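Local structure of xyloglucan-specific endo-beta-1,4-glucanase BoGH5A (3ZMR) at residues I305-A308 against Y309-V313; S366-Q370 against E371-E375; A376-S379 against S380-V383. The protein cleaves the beta-1,4-glucan backbone of xyloglucan internally, with retention of anomeric configuration, to release xyloglucan oligosaccharides. All coordinates share one frame; numbering follows the deposited sequence.

Contact 1 of 3, residues I305-A308 against Y309-V313; sequences IVQA and YNTDV. With EDO (1,2-ethanediol), chain J.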
ATOM      1  N   ILE A 305      -3.286  -2.391  -4.833  1.00  6.74           N
ATOM      2  CA  ILE A 305      -3.182  -2.074  -3.427  1.00  6.88           C
ATOM      3  C   ILE A 305      -1.884  -1.294  -3.212  1.00  6.44           C
ATOM      4  O   ILE A 305      -0.791  -1.786  -3.547  1.00  7.39           O
ATOM      5  CB  ILE A 305      -3.156  -3.330  -2.557  1.00  6.87           C
ATOM      6  CG1 ILE A 305      -4.354  -4.223  -2.803  1.00  7.54           C
ATOM      7  CG2 ILE A 305      -3.042  -2.959  -1.083  1.00  8.33           C
ATOM      8  CD1 ILE A 305      -4.145  -5.644  -2.347  1.00  9.77           C
ATOM      9  N   VAL A 306      -1.999  -0.069  -2.692  1.00  7.98           N
ATOM     10  CA  VAL A 306      -0.881   0.802  -2.442  1.00  7.02           C
ATOM     11  C   VAL A 306      -0.757   1.066  -0.948  1.00  6.70           C
ATOM     12  O   VAL A 306      -1.733   0.947  -0.198  1.00  7.62           O
ATOM     13  CB  VAL A 306      -0.989   2.117  -3.271  1.00  7.80           C
ATOM     14  CG1 VAL A 306      -0.866   1.806  -4.763  1.00 12.32           C
ATOM     15  CG2 VAL A 306      -2.245   2.916  -2.927  1.00  9.28           C
ATOM     16  N   GLN A 307       0.469   1.368  -0.496  1.00  8.03           N
ATOM     17  CA  GLN A 307       0.771   1.349   0.926  1.00  6.47           C
ATOM     18  C   GLN A 307       0.992   2.723   1.531  1.00  6.36           C
ATOM     19  O   GLN A 307       1.559   3.631   0.895  1.00  8.82           O
ATOM     20  CB  GLN A 307       2.044   0.540   1.162  1.00  7.90           C
ATOM     21  CG  GLN A 307       1.906  -0.948   0.886  1.00  8.53           C
ATOM     22  CD  GLN A 307       1.603  -1.248  -0.560  1.00  7.63           C
ATOM     23  OE1 GLN A 307       2.289  -0.760  -1.490  1.00  8.42           O
ATOM     24  NE2 GLN A 307       0.585  -2.064  -0.783  1.00  7.42           N
ATOM     25  N   ALA A 308       0.536   2.869   2.763  1.00  7.46           N
ATOM     26  CA  ALA A 308       0.943   4.013   3.587  1.00  8.41           C
ATOM     27  C   ALA A 308       2.440   3.933   3.908  1.00  7.64           C
ATOM     28  O   ALA A 308       3.048   2.864   3.816  1.00  7.81           O
ATOM     29  CB  ALA A 308       0.139   4.040   4.859  1.00 10.08           C
ATOM     30  N   TYR A 309       3.011   5.072   4.271  1.00  9.21           N
ATOM     31  CA  TYR A 309       4.411   5.141   4.671  1.00  9.33           C
ATOM     32  C   TYR A 309       4.578   4.221   5.897  1.00  7.83           C
ATOM     33  O   TYR A 309       3.824   4.336   6.852  1.00  9.14           O
ATOM     34  CB  TYR A 309       4.812   6.577   4.990  1.00  9.57           C
ATOM     35  CG  TYR A 309       6.315   6.760   5.110  1.00  9.61           C
ATOM     36  CD1 TYR A 309       6.977   6.475   6.299  1.00 10.63           C
ATOM     37  CD2 TYR A 309       7.076   7.198   4.029  1.00 10.23           C
ATOM     38  CE1 TYR A 309       8.354   6.607   6.398  1.00 10.97           C
ATOM     39  CE2 TYR A 309       8.458   7.363   4.132  1.00 10.24           C
ATOM     40  CZ  TYR A 309       9.087   7.053   5.316  1.00 10.24           C
ATOM     41  OH  TYR A 309      10.453   7.224   5.376  1.00 12.12           O
ATOM     42  N   ASN A 310       5.567   3.307   5.850  1.00 11.21           N
ATOM     43  CA  ASN A 310       5.770   2.356   6.962  0.50  9.76           C
ATOM     44  C   ASN A 310       4.549   1.427   7.165  1.00  9.93           C
ATOM     45  O   ASN A 310       4.443   0.777   8.208  1.00 11.26           O
ATOM     46  CB  ASN A 310       6.004   3.085   8.316  0.50 11.76           C
ATOM     47  CG  ASN A 310       7.440   3.556   8.554  0.50  9.10           C
ATOM     48  OD1 ASN A 310       8.348   3.406   7.740  0.50 12.64           O
ATOM     49  ND2 ASN A 310       7.627   4.149   9.709  0.50 12.09           N
ATOM     50  N   THR A 311       3.612   1.422   6.213  1.00  8.64           N
ATOM     51  CA  THR A 311       2.226   0.855   6.401  1.00  8.77           C
ATOM     52  C   THR A 311       1.571   1.360   7.720  1.00  9.11           C
ATOM     53  O   THR A 311       0.730   0.704   8.315  1.00 12.33           O
ATOM     54  CB  THR A 311       2.139  -0.671   6.287  1.00 10.10           C
ATOM     55  OG1 THR A 311       2.984  -1.279   7.273  1.00 13.00           O
ATOM     56  CG2 THR A 311       2.508  -1.119   4.911  1.00 10.76           C
ATOM     57  N   ASP A 312       1.937   2.569   8.135  1.00  8.43           N
ATOM     58  CA  ASP A 312       1.484   3.074   9.442  1.00  8.84           C
ATOM     59  C   ASP A 312       0.164   3.819   9.310  1.00  8.51           C
ATOM     60  O   ASP A 312       0.022   4.705   8.460  1.00  9.67           O
ATOM     61  CB  ASP A 312       2.538   4.014  10.034  1.00  9.20           C
ATOM     62  CG  ASP A 312       2.133   4.575  11.361  1.00 11.37           C
ATOM     63  OD1 ASP A 312       2.178   3.814  12.347  1.00 16.55           O
ATOM     64  OD2 ASP A 312       1.716   5.739  11.436  1.00 12.82           O
ATOM     65  N   VAL A 313      -0.792   3.490  10.182  1.00  8.78           N
ATOM     66  CA  VAL A 313      -2.111   4.102  10.141  1.00  8.46           C
ATOM     67  C   VAL A 313      -2.058   5.619  10.289  1.00  9.91           C
ATOM     68  O   VAL A 313      -2.646   6.344   9.473  1.00  9.28           O
ATOM     69  CB  VAL A 313      -3.071   3.474  11.165  1.00  9.40           C
ATOM     70  CG1 VAL A 313      -4.394   4.263  11.210  1.00 10.78           C
ATOM     71  CG2 VAL A 313      -3.336   2.009  10.821  1.00 11.96           C
TER
HETATM   72  C1  EDO J1516       3.524   0.619  11.372  1.00 28.79           C
HETATM   73  O1  EDO J1516       2.643   1.079  12.422  1.00 21.31           O
HETATM   74  C2  EDO J1516       3.075  -0.734  10.812  1.00 30.99           C
HETATM   75  O2  EDO J1516       3.257  -1.754  11.807  1.00 53.53           O

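Contact 2 of 3, residues S366-Q370 against E371-E375; sequences SATGQ and EGDIE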
ATOM      1  N   SER A 366       0.165  -3.803  28.496  1.00 18.02           N
ATOM      2  CA  SER A 366       0.837  -2.643  27.919  1.00 15.04           C
ATOM      3  C   SER A 366       0.203  -1.324  28.402  1.00 15.43           C
ATOM      4  O   SER A 366      -0.974  -1.298  28.742  1.00 15.08           O
ATOM      5  CB  SER A 366       0.745  -2.682  26.391  1.00 14.74           C
ATOM      6  OG  SER A 366       1.225  -3.922  25.902  1.00 14.25           O
ATOM      7  N   ALA A 367       0.994  -0.243  28.373  1.00 19.11           N
ATOM      8  CA  ALA A 367       0.521   1.127  28.714  1.00 17.05           C
ATOM      9  C   ALA A 367      -0.316   1.790  27.625  1.00 16.87           C
ATOM     10  O   ALA A 367      -0.957   2.818  27.852  1.00 20.64           O
ATOM     11  CB  ALA A 367       1.713   2.030  29.051  1.00 24.94           C
ATOM     12  N   THR A 368      -0.270   1.201  26.437  1.00 16.30           N
ATOM     13  CA  THR A 368      -0.988   1.690  25.253  1.00 14.24           C
ATOM     14  C   THR A 368      -1.634   0.490  24.571  1.00 12.98           C
ATOM     15  O   THR A 368      -1.435  -0.649  24.970  1.00 14.77           O
ATOM     16  CB  THR A 368      -0.033   2.354  24.240  1.00 16.31           C
ATOM     17  OG1 THR A 368       0.892   1.395  23.730  1.00 17.00           O
ATOM     18  CG2 THR A 368       0.737   3.518  24.875  1.00 18.07           C
ATOM     19  N   GLY A 369      -2.393   0.766  23.524  1.00 12.99           N
ATOM     20  CA  GLY A 369      -2.931  -0.260  22.654  1.00 13.32           C
ATOM     21  C   GLY A 369      -3.964  -1.181  23.257  1.00 12.08           C
ATOM     22  O   GLY A 369      -4.181  -2.282  22.748  1.00 11.90           O
ATOM     23  N   GLN A 370      -4.627  -0.718  24.324  1.00 13.27           N
ATOM     24  CA  GLN A 370      -5.757  -1.429  24.858  1.00 12.95           C
ATOM     25  C   GLN A 370      -6.987  -1.034  24.008  1.00 11.10           C
ATOM     26  O   GLN A 370      -6.834  -0.379  22.954  1.00 13.53           O
ATOM     27  CB  GLN A 370      -5.922  -1.163  26.372  1.00 16.01           C
ATOM     28  CG  GLN A 370      -4.634  -1.418  27.165  1.00 14.75           C
ATOM     29  CD  GLN A 370      -4.083  -2.823  27.003  1.00 13.21           C
ATOM     30  OE1 GLN A 370      -4.652  -3.779  27.505  1.00 15.14           O
ATOM     31  NE2 GLN A 370      -3.006  -2.948  26.234  1.00 16.31           N
ATOM     32  N   GLU A 371      -8.168  -1.474  24.408  1.00 12.74           N
ATOM     33  CA  GLU A 371      -9.379  -1.372  23.587  1.00 14.03           C
ATOM     34  C   GLU A 371      -9.640   0.026  23.020  1.00 13.81           C
ATOM     35  O   GLU A 371      -9.923   0.181  21.818  1.00 14.78           O
ATOM     36  CB  GLU A 371     -10.621  -1.877  24.359  1.00 15.05           C
ATOM     37  CG  GLU A 371     -10.690  -3.390  24.613  1.00 17.87           C
ATOM     38  CD  GLU A 371     -10.001  -3.852  25.886  1.00 17.90           C
ATOM     39  OE1 GLU A 371      -9.139  -3.126  26.439  1.00 17.54           O
ATOM     40  OE2 GLU A 371     -10.342  -4.965  26.326  1.00 21.76           O
ATOM     41  N   GLY A 372      -9.579   1.035  23.865  1.00 14.64           N
ATOM     42  CA  GLY A 372      -9.880   2.372  23.401  1.00 15.35           C
ATOM     43  C   GLY A 372      -8.869   2.857  22.354  1.00 13.29           C
ATOM     44  O   GLY A 372      -9.226   3.503  21.374  1.00 14.30           O
ATOM     45  N   ASP A 373      -7.594   2.571  22.575  1.00 16.12           N
ATOM     46  CA  ASP A 373      -6.543   2.960  21.633  1.00 14.82           C
ATOM     47  C   ASP A 373      -6.701   2.268  20.270  1.00 12.05           C
ATOM     48  O   ASP A 373      -6.523   2.897  19.222  1.00 13.81           O
ATOM     49  CB  ASP A 373      -5.138   2.665  22.184  1.00 14.96           C
ATOM     50  CG  ASP A 373      -4.653   3.687  23.208  1.00 17.23           C
ATOM     51  OD1 ASP A 373      -5.391   4.643  23.574  1.00 20.98           O
ATOM     52  OD2 ASP A 373      -3.495   3.501  23.675  1.00 22.40           O
ATOM     53  N   ILE A 374      -7.048   0.993  20.299  1.00 12.27           N
ATOM     54  CA  ILE A 374      -7.257   0.221  19.075  1.00 12.78           C
ATOM     55  C   ILE A 374      -8.444   0.812  18.308  1.00 11.17           C
ATOM     56  O   ILE A 374      -8.355   1.045  17.090  1.00 11.52           O
ATOM     57  CB  ILE A 374      -7.494  -1.280  19.357  1.00 12.86           C
ATOM     58  CG1 ILE A 374      -6.229  -1.896  19.958  1.00 17.62           C
ATOM     59  CG2 ILE A 374      -7.917  -1.995  18.091  1.00 12.46           C
ATOM     60  CD1 ILE A 374      -6.434  -3.322  20.396  1.00 14.56           C
ATOM     61  N   GLU A 375      -9.546   1.081  19.012  1.00 10.93           N
ATOM     62  CA  GLU A 375     -10.725   1.708  18.374  1.00 16.33           C
ATOM     63  C   GLU A 375     -10.383   3.068  17.777  1.00 11.48           C
ATOM     64  O   GLU A 375     -10.802   3.384  16.667  1.00 13.36           O
ATOM     65  CB  GLU A 375     -11.886   1.841  19.375  1.00 14.14           C
ATOM     66  CG  GLU A 375     -13.145   2.533  18.842  1.00 29.28           C
ATOM     67  CD  GLU A 375     -13.992   1.667  17.915  1.00113.72           C
ATOM     68  OE1 GLU A 375     -13.636   1.531  16.718  1.00 82.27           O
ATOM     69  OE2 GLU A 375     -15.026   1.132  18.383  1.00 90.73           O
TER
HETATM   70  O   HOH W   1      -4.443   1.869  25.910  1.00 19.44           O

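Contact 3 of 3, residues A376-S379 against S380-V383; sequences ATLS and SLNV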
ATOM      1  N   ALA A 376      -9.630   3.881  18.507  1.00 11.73           N
ATOM      2  CA  ALA A 376      -9.283   5.220  18.007  1.00 12.15           C
ATOM      3  C   ALA A 376      -8.433   5.131  16.750  1.00 11.48           C
ATOM      4  O   ALA A 376      -8.652   5.842  15.761  1.00 13.61           O
ATOM      5  CB  ALA A 376      -8.556   6.023  19.070  1.00 14.25           C
ATOM      6  N   THR A 377      -7.416   4.283  16.778  1.00 11.12           N
ATOM      7  CA  THR A 377      -6.521   4.219  15.620  1.00  9.69           C
ATOM      8  C   THR A 377      -7.209   3.623  14.382  1.00 10.75           C
ATOM      9  O   THR A 377      -7.169   4.195  13.273  1.00 10.90           O
ATOM     10  CB  THR A 377      -5.269   3.403  15.950  1.00 10.11           C
ATOM     11  OG1 THR A 377      -4.562   4.080  17.003  1.00 12.68           O
ATOM     12  CG2 THR A 377      -4.386   3.213  14.686  1.00 14.00           C
ATOM     13  N   LEU A 378      -7.896   2.508  14.549  1.00 10.74           N
ATOM     14  CA  LEU A 378      -8.515   1.864  13.391  1.00 14.35           C
ATOM     15  C   LEU A 378      -9.695   2.696  12.847  1.00 10.39           C
ATOM     16  O   LEU A 378      -9.880   2.803  11.626  1.00 11.08           O
ATOM     17  CB  LEU A 378      -8.915   0.427  13.691  1.00 11.92           C
ATOM     18  CG  LEU A 378      -7.734  -0.541  13.911  1.00 11.92           C
ATOM     19  CD1 LEU A 378      -8.258  -1.932  14.273  1.00 12.07           C
ATOM     20  CD2 LEU A 378      -6.810  -0.566  12.677  1.00 11.96           C
ATOM     21  N   SER A 379     -10.447   3.369  13.725  1.00  9.78           N
ATOM     22  CA  SER A 379     -11.548   4.240  13.284  1.00 10.33           C
ATOM     23  C   SER A 379     -11.061   5.490  12.546  1.00  8.94           C
ATOM     24  O   SER A 379     -11.811   6.069  11.753  1.00 12.08           O
ATOM     25  CB  SER A 379     -12.468   4.609  14.437  1.00 12.94           C
ATOM     26  OG  SER A 379     -11.913   5.550  15.291  1.00 17.99           O
ATOM     27  N   SER A 380      -9.816   5.914  12.780  1.00  9.17           N
ATOM     28  CA  SER A 380      -9.245   7.076  12.083  1.00 10.48           C
ATOM     29  C   SER A 380      -9.149   6.849  10.554  1.00 11.30           C
ATOM     30  O   SER A 380      -9.085   7.781   9.774  1.00 11.35           O
ATOM     31  CB  SER A 380      -7.880   7.497  12.687  1.00 11.68           C
ATOM     32  OG  SER A 380      -6.830   6.619  12.293  1.00 10.59           O
ATOM     33  N   LEU A 381      -9.182   5.592  10.150  1.00  9.45           N
ATOM     34  CA  LEU A 381      -9.206   5.200   8.728  1.00  9.92           C
ATOM     35  C   LEU A 381     -10.540   5.442   8.028  1.00  9.92           C
ATOM     36  O   LEU A 381     -10.642   5.292   6.807  1.00 10.29           O
ATOM     37  CB  LEU A 381      -8.782   3.739   8.572  1.00  8.80           C
ATOM     38  CG  LEU A 381      -7.302   3.482   8.943  1.00 13.58           C
ATOM     39  CD1 LEU A 381      -7.111   1.981   9.147  1.00 15.08           C
ATOM     40  CD2 LEU A 381      -6.412   4.026   7.837  1.00 16.45           C
ATOM     41  N   ASN A 382     -11.540   5.876   8.803  1.00 10.64           N
ATOM     42  CA  ASN A 382     -12.844   6.272   8.238  1.00 10.71           C
ATOM     43  C   ASN A 382     -12.734   7.352   7.176  1.00 11.25           C
ATOM     44  O   ASN A 382     -13.561   7.425   6.285  1.00 10.63           O
ATOM     45  CB  ASN A 382     -13.897   6.602   9.335  1.00 12.33           C
ATOM     46  CG  ASN A 382     -13.662   7.886  10.135  1.00 18.20           C
ATOM     47  OD1 ASN A 382     -12.692   8.598  10.011  1.00 21.28           O
ATOM     48  ND2 ASN A 382     -14.637   8.173  11.015  1.00 37.11           N
ATOM     49  N   VAL A 383     -11.693   8.181   7.255  1.00 10.34           N
ATOM     50  CA  VAL A 383     -11.476   9.223   6.238  1.00 13.32           C
ATOM     51  C   VAL A 383     -11.316   8.598   4.837  1.00 11.84           C
ATOM     52  O   VAL A 383     -11.801   9.139   3.846  1.00 14.84           O
ATOM     53  CB  VAL A 383     -10.302  10.154   6.601  1.00 13.93           C
ATOM     54  CG1 VAL A 383      -8.968   9.434   6.601  1.00 13.09           C
ATOM     55  CG2 VAL A 383     -10.256  11.339   5.655  1.00 22.40           C
TER

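Contact 1 of 3, residues I305-A308 against Y309-V313
T311 folds back on the end of the strand: its backbone N gives a hydrogen bond to A308 O, 2.9 Å away, which closes the turn from A308 to T311. A308 is buried in this turn, on the tight side of the contact. Its methyl CB lies 3.7 Å from D312 O, while T311 CG2 sits beside the Q307 chain, 4.1 Å from Q307 CG. The Q307 and T311 side chains run alongside each other in the same direction. A bend at chi2 (64°) curls Q307 back over its own strand. Its amide is then gripped by T260 at OE1 and by E334 at NE2, with a further weak bond from NE2 to I305 O. T311 OG1 turns the other way and donates to N310 O at 2.7 Å. The far side of the turn is looser. There D312, partly exposed, receives a hydrogen bond at OD1 from O1 of a 1,2-ethanediol (2.8 Å), a molecule probably from the crystallisation liquor, while its OD2 caps K315 N at the start of helix 313-319. T311 also packs on E262, the probable proton donor, placing this turn at the C-terminal, catalytic end of a strand in the family 5 TIM barrel.

Contact 2 of 3, residues S366-Q370 against E371-E375
D373 reaches back from the first turn of helix 371-379 to the loop that leads into it. Its CB lies 3.6 Å from Q370 O and points toward the loop. With chi1 at -78°, CG lies on the backbone N side, opposite the carbonyl carbon, and comes 3.7 Å from G369 N. At the tip, OD2 accepts a hydrogen bond from G369 N at 3.0 Å, on its anti side and 21° out of the carboxylate plane. The same oxygen lies 3.5 Å from T368 CA and takes a weak bond from a water that in turn accepts from Q370 N. One carboxylate oxygen thus gathers two successive loop amides, one directly and one through water. Q370 is the N-cap residue of the helix, and its carbonyl starts the alpha-helical ladder: I374 N donates to Q370 O at 3.0 Å. E371 N, just after the cap, is buried with no partner in the model. The Q370 side chain instead turns back over the loop, where NE2 donates to T368 O at 3.1 Å in an almost straight bond (171°). T368 O lies in the plane of the Q370 amide, although NE2 meets that oxygen from above its carbonyl plane; OE1 is held by G357 N, so both ends of the amide are fixed. On the buried side, I374 CD1 packs 3.4 Å from G369 O, whose hydrogen bond comes from W356 NE1. W356 touches Q370, E371 and I374, Y419 and Y422 of helix 406-429 extend the cover over I374, and E371 OE2 accepts from A358 N.

Contact 3 of 3, residues A376-S379 against S380-V383
T377 O is gripped twice by S380, at the point where the helix runs out. S380 OG donates to it at 2.6 Å, tilted just 15° from the carbonyl plane, and S380 N adds a weak bond that it shares with A376 O. The hydroxyl gets there because chi1 (76°) tucks OG over the backbone, back against the preceding turn. The next two amides follow the tightened path: L381 N bonds to L378 O at 3.2 Å, and N382 N to S379 O at 3.0 Å. The N382 side chain also crowds S379 O, with CG 3.1 Å away; its OD1 is an acceptor too, so this is contact and not a bond. On the buried side L378 CD2 and L381 CD1 meet loosely at 4.4 Å. L432 lies against both leucines, Y337 of strand 331-337 backs T377 and L378, and V313 of helix 313-319 touches T377, S380 and L381. The S379 hydroxyl turns to its own helix, bonding E375 O. The bonding thus shifts from residues four apart to residues three apart, and the type I beta turn S379-N382 carries the chain from helix 371-379 into the short helix 382-386, on the outside of the TIM barrel.

In the fold
From the N terminus, contact 1 comes first: it closes the short turn between barrel strand 304-307 and helix 313-319. The chain then passes through strand 331-337 before reaching contact 2, which closes the loop onto the start of helix 371-379. Contact 3 leads from the other end of that helix into helix 382-386, ahead of strand 391-396. The three lie in series, and none encloses or crosses another. Contacts 1 and 2 do not touch, with nearest atoms about 8 Å apart. Contact 3 continues from contact 2 along helix 371-379 and packs on contact 1 through V313: its CG1 lies 3.5 Å from T377 O at the helix end, and S380 and L381 complete the patch.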